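Local atomic coordinates of lambda phage protein with carbohydrate-binding module (Shewanella oneidensis, PDB entry 2A5Z), a protein that is of unknown function but binds magnesium and has a jelly-roll fold with a carbohydrate-binding module, which suggests that it recognises carbohydrate. Residues 71-76 / 143-148; 100-105 / 231-236. One frame throughout, in Å; residues are numbered along the deposited sequence.

In the fold
Contact 1 and contact 2 lie on the same side of the chain's centre, with their own centres about 5 Å apart, and both reach one large antiparallel sheet. Strand 102-107 is shared ground: one edge pairs with strand 230-234 in contact 2, the other with strand 68-73, which carries residues 71-76 of contact 1. Among the bonds that tie the contacts together are Leu71 N to Leu104 O at 2.7 Å and Thr73 OG1 to Ser102 OG at 2.8 Å, and Gly144 O accepts from both Ser102 and Lys231. Contact 1 is remote from the magnesium site formed by Asp54, Phe88, Gly89 and Asp247; in contact 2 the Phe103 side chain is about 11 Å from a bound magnesium ion.

Contact 1 of 2, residues 71-76 / 143-148; sequences LSTGNI and IGLGIS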
# COMPACT_ATOMS: atom_id res chain seq x y z
N LEU C 71 10.16 7.42 -6.32
CA LEU C 71 11.06 6.98 -7.38
C LEU C 71 12.48 7.42 -7.13
O LEU C 71 12.76 8.62 -7.03
CB LEU C 71 10.56 7.48 -8.73
CG LEU C 71 9.14 7.03 -9.10
CD1 LEU C 71 8.66 7.66 -10.41
CD2 LEU C 71 9.08 5.53 -9.19
N SER C 72 13.37 6.44 -7.01
CA SER C 72 14.80 6.66 -6.89
C SER C 72 15.48 6.36 -8.21
O SER C 72 15.16 5.36 -8.86
CB SER C 72 15.37 5.77 -5.78
OG SER C 72 14.91 6.20 -4.51
N THR C 73 16.39 7.25 -8.62
CA THR C 73 17.25 7.01 -9.78
C THR C 73 18.70 7.37 -9.46
O THR C 73 18.97 8.14 -8.52
CB THR C 73 16.78 7.79 -11.06
OG1 THR C 73 16.62 9.18 -10.75
CG2 THR C 73 15.47 7.24 -11.58
N GLY C 74 19.63 6.80 -10.23
CA GLY C 74 21.06 7.13 -10.13
C GLY C 74 21.70 6.76 -8.80
O GLY C 74 22.68 7.39 -8.40
N ASN C 75 21.17 5.74 -8.14
CA ASN C 75 21.63 5.31 -6.82
C ASN C 75 21.64 6.43 -5.78
O ASN C 75 22.56 6.53 -4.96
CB ASN C 75 23.01 4.63 -6.91
CG ASN C 75 23.01 3.46 -7.87
OD1 ASN C 75 22.57 2.37 -7.53
ND2 ASN C 75 23.50 3.69 -9.08
N ILE C 76 20.61 7.28 -5.83
CA ILE C 76 20.41 8.35 -4.86
C ILE C 76 20.41 7.73 -3.45
O ILE C 76 19.91 6.62 -3.24
CB ILE C 76 19.07 9.11 -5.11
CG1 ILE C 76 18.99 10.39 -4.27
CG2 ILE C 76 17.87 8.20 -4.84
CD1 ILE C 76 19.85 11.54 -4.80
N ILE C 143 10.71 12.78 -15.51
CA ILE C 143 10.98 11.70 -14.57
C ILE C 143 12.49 11.35 -14.51
O ILE C 143 13.26 11.68 -15.42
CB ILE C 143 10.12 10.45 -14.95
CG1 ILE C 143 9.59 9.74 -13.71
CG2 ILE C 143 10.85 9.52 -15.95
CD1 ILE C 143 8.37 8.87 -13.98
N GLY C 144 12.89 10.72 -13.41
CA GLY C 144 14.20 10.07 -13.30
C GLY C 144 15.42 10.95 -13.45
O GLY C 144 15.54 11.99 -12.79
N LEU C 145 16.34 10.53 -14.32
CA LEU C 145 17.61 11.24 -14.52
C LEU C 145 17.45 12.46 -15.42
O LEU C 145 18.38 13.24 -15.58
CB LEU C 145 18.70 10.31 -15.07
CG LEU C 145 19.15 9.11 -14.23
CD1 LEU C 145 20.07 8.20 -15.03
CD2 LEU C 145 19.82 9.53 -12.91
N GLY C 146 16.25 12.62 -15.99
CA GLY C 146 15.92 13.75 -16.87
C GLY C 146 15.95 15.08 -16.14
O GLY C 146 15.68 15.15 -14.94
N ILE C 147 16.29 16.13 -16.88
CA ILE C 147 16.51 17.46 -16.29
C ILE C 147 16.08 18.60 -17.24
O ILE C 147 16.32 19.79 -16.97
CB ILE C 147 18.00 17.58 -15.86
CG1 ILE C 147 18.22 18.80 -14.95
CG2 ILE C 147 18.93 17.57 -17.08
CD1 ILE C 147 19.44 18.65 -14.04
N SER C 148 15.40 18.23 -18.32
CA SER C 148 15.10 19.14 -19.43
C SER C 148 13.78 19.91 -19.29
O SER C 148 13.61 20.95 -19.92
CB SER C 148 15.08 18.35 -20.73
OG SER C 148 14.08 17.36 -20.65
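Thr73, at the end of its strand, faces Gly144 of the 143-148 loop with their CA atoms 5.6 Å apart, and no hydrogen bond joins the two segments. The loop side is a type II' beta turn from Ile143 to Gly146, closed by Gly146 N on Ile143 O at 3.2 Å; Gly144, with its positive phi of 61°, holds the second position. Thr73 sets both of its branches against this glycine. Its methyl CG2 rests 3.5 Å from Gly144 CA, while OG1 lies 3.4 Å from Gly144 C, so both arms of the threonine press on the same bare piece of backbone. A chi1 of 53° puts OG1 between the backbone N and the carbonyl carbon and leaves CG2 beside the N. The hydroxyl finds its polar partner in Ser102 OG on the adjoining strand, and Ser102 OG is also bonded to Gly144 O, which makes that serine a polar bridge between strand and turn. On the strand-end side, Leu145 reaches over with its CD2 branch, which meets the backbone of Gly74 at N, 3.8 Å away. The lack of a side chain on Gly74 lets the methyl settle this close to the backbone. At the other end the methyl CD1 of Leu71 meets CD1 of Ile143 at 3.8 Å, the two side chains approaching at a slant. His227 of strand 226-228 touches this apolar pair, and His58 of the second subunit packs on it as well, so this surface patch continues into the subunit interface. The arrangement is that of a glycine-containing type II' turn, following strand 140-142, laid over the face of the jelly-roll's large sheet that carries Thr73, Ser102 and Lys231, near the end of strand 68-73.

Contact 2 of 2, residues 100-105 / 231-236; sequences NASFLA and KTQCKT
Phe103 and Thr232 form the hydrogen-bonded pair at the heart of two antiparallel strands whose axes approach to 4.8 Å, each residue giving its N-H to the other's carbonyl. The bond from Phe103 N to Thr232 O measures 2.9 Å, and that from Cys234 N to Ala101 O extends the pattern toward the strand end. Ser102 with Gln233 and Leu104 with Lys231 are the non-hydrogen-bonded pairs. Their side chains share one face of the sheet, where packing is close. The Lys231 chain, extended throughout with chi1 -172°, slants across Leu104, so that its CD lies 3.8 Å from Leu104 CD1. Farther out, Lys231 CE passes 3.4 Å from Ser102 OG, and the ammonium ends on the carbonyls of Ser142 and Gly144; the serine hydroxyl is itself held by partners on strand 68-73 and the turn. Gln233 also runs outward, turning its amide back to the 100-105 segment: NE2 donates to Asn100 O at 2.8 Å, nearly straight at 170°, with the acceptor almost in the amide plane, though the donor is tilted 27° from the plane of the carbonyl. Toward Asn100 and Lys235 the contact becomes looser and partly exposed. Asn100 N makes just a weak bond to Cys234 O, and a water bridges the two segments by donating to Asn100 OD1 at 2.6 Å and to Lys235 O. On the opposite face, Phe103 leans away toward Leu70 and Ser72 of strand 68-73 and joins Thr232 on Ile93 of strand 90-94, while the Thr232 hydroxyl bonds to Thr136. Strand 102-107 thus lies between strands 68-73 and 230-234, and the latter pairs in turn with strand 134-137.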
# COMPACT_ATOMS: atom_id res chain seq x y z
N ASN C 100 22.83 13.62 -11.91
CA ASN C 100 21.38 13.64 -12.11
C ASN C 100 20.57 12.65 -11.26
O ASN C 100 19.35 12.53 -11.44
CB ASN C 100 21.00 13.55 -13.60
CG ASN C 100 21.47 14.75 -14.40
OD1 ASN C 100 21.67 15.84 -13.85
ND2 ASN C 100 21.64 14.56 -15.70
N ALA C 101 21.23 11.97 -10.33
CA ALA C 101 20.53 11.12 -9.35
C ALA C 101 19.44 11.95 -8.68
O ALA C 101 19.65 13.14 -8.37
CB ALA C 101 21.50 10.58 -8.32
N SER C 102 18.28 11.34 -8.46
CA SER C 102 17.14 12.08 -7.94
C SER C 102 16.20 11.20 -7.12
O SER C 102 16.19 9.98 -7.24
CB SER C 102 16.36 12.73 -9.08
OG SER C 102 15.78 11.77 -9.94
N PHE C 103 15.41 11.86 -6.27
CA PHE C 103 14.26 11.21 -5.65
C PHE C 103 13.01 11.98 -6.02
O PHE C 103 12.98 13.22 -5.96
CB PHE C 103 14.41 11.09 -4.13
CG PHE C 103 13.19 10.52 -3.46
CD1 PHE C 103 12.94 9.15 -3.49
CD2 PHE C 103 12.27 11.35 -2.81
CE1 PHE C 103 11.80 8.61 -2.88
CE2 PHE C 103 11.13 10.83 -2.20
CZ PHE C 103 10.90 9.46 -2.23
N LEU C 104 11.98 11.25 -6.40
CA LEU C 104 10.73 11.86 -6.85
C LEU C 104 9.55 11.25 -6.11
O LEU C 104 9.37 10.03 -6.13
CB LEU C 104 10.58 11.67 -8.38
CG LEU C 104 9.53 12.50 -9.13
CD1 LEU C 104 9.86 12.59 -10.64
CD2 LEU C 104 8.14 11.93 -8.92
N ALA C 105 8.77 12.09 -5.44
CA ALA C 105 7.49 11.68 -4.89
C ALA C 105 6.39 12.34 -5.71
O ALA C 105 6.19 13.56 -5.63
CB ALA C 105 7.38 12.04 -3.39
N LYS C 231 10.40 16.65 -6.56
CA LYS C 231 11.60 16.00 -7.05
C LYS C 231 12.83 16.78 -6.59
O LYS C 231 12.90 17.99 -6.78
CB LYS C 231 11.59 15.90 -8.58
CG LYS C 231 12.73 15.07 -9.17
CD LYS C 231 12.71 15.08 -10.68
CE LYS C 231 13.86 14.27 -11.23
NZ LYS C 231 14.11 14.53 -12.67
N THR C 232 13.79 16.09 -6.00
CA THR C 232 15.05 16.71 -5.63
C THR C 232 16.18 15.93 -6.28
O THR C 232 16.11 14.71 -6.39
CB THR C 232 15.21 16.85 -4.09
OG1 THR C 232 16.22 17.83 -3.80
CG2 THR C 232 15.56 15.52 -3.42
N GLN C 233 17.21 16.65 -6.73
CA GLN C 233 18.18 16.12 -7.67
C GLN C 233 19.56 16.75 -7.49
O GLN C 233 19.67 17.92 -7.10
CB GLN C 233 17.71 16.42 -9.10
CG GLN C 233 18.47 15.69 -10.20
CD GLN C 233 17.77 15.80 -11.53
OE1 GLN C 233 17.22 16.84 -11.86
NE2 GLN C 233 17.76 14.71 -12.29
N CYS C 234 20.59 15.97 -7.77
CA CYS C 234 21.96 16.48 -7.80
C CYS C 234 22.45 16.50 -9.24
O CYS C 234 22.42 15.48 -9.92
CB CYS C 234 22.88 15.64 -6.93
SG CYS C 234 24.55 16.34 -6.81
N LYS C 235 22.90 17.67 -9.70
CA LYS C 235 23.32 17.86 -11.09
C LYS C 235 24.73 17.36 -11.37
O LYS C 235 25.12 17.24 -12.54
CB LYS C 235 23.22 19.33 -11.48
CG LYS C 235 21.79 19.83 -11.67
CD LYS C 235 21.78 21.24 -12.25
CE LYS C 235 22.14 22.27 -11.20
NZ LYS C 235 22.23 23.63 -11.79
N THR C 236 25.50 17.09 -10.32
CA THR C 236 26.88 16.65 -10.47
C THR C 236 27.09 15.21 -9.98
O THR C 236 26.21 14.62 -9.34
CB THR C 236 27.88 17.58 -9.73
OG1 THR C 236 27.73 17.42 -8.31
CG2 THR C 236 27.67 19.05 -10.13
O HOH W 1 23.45 17.64 -14.57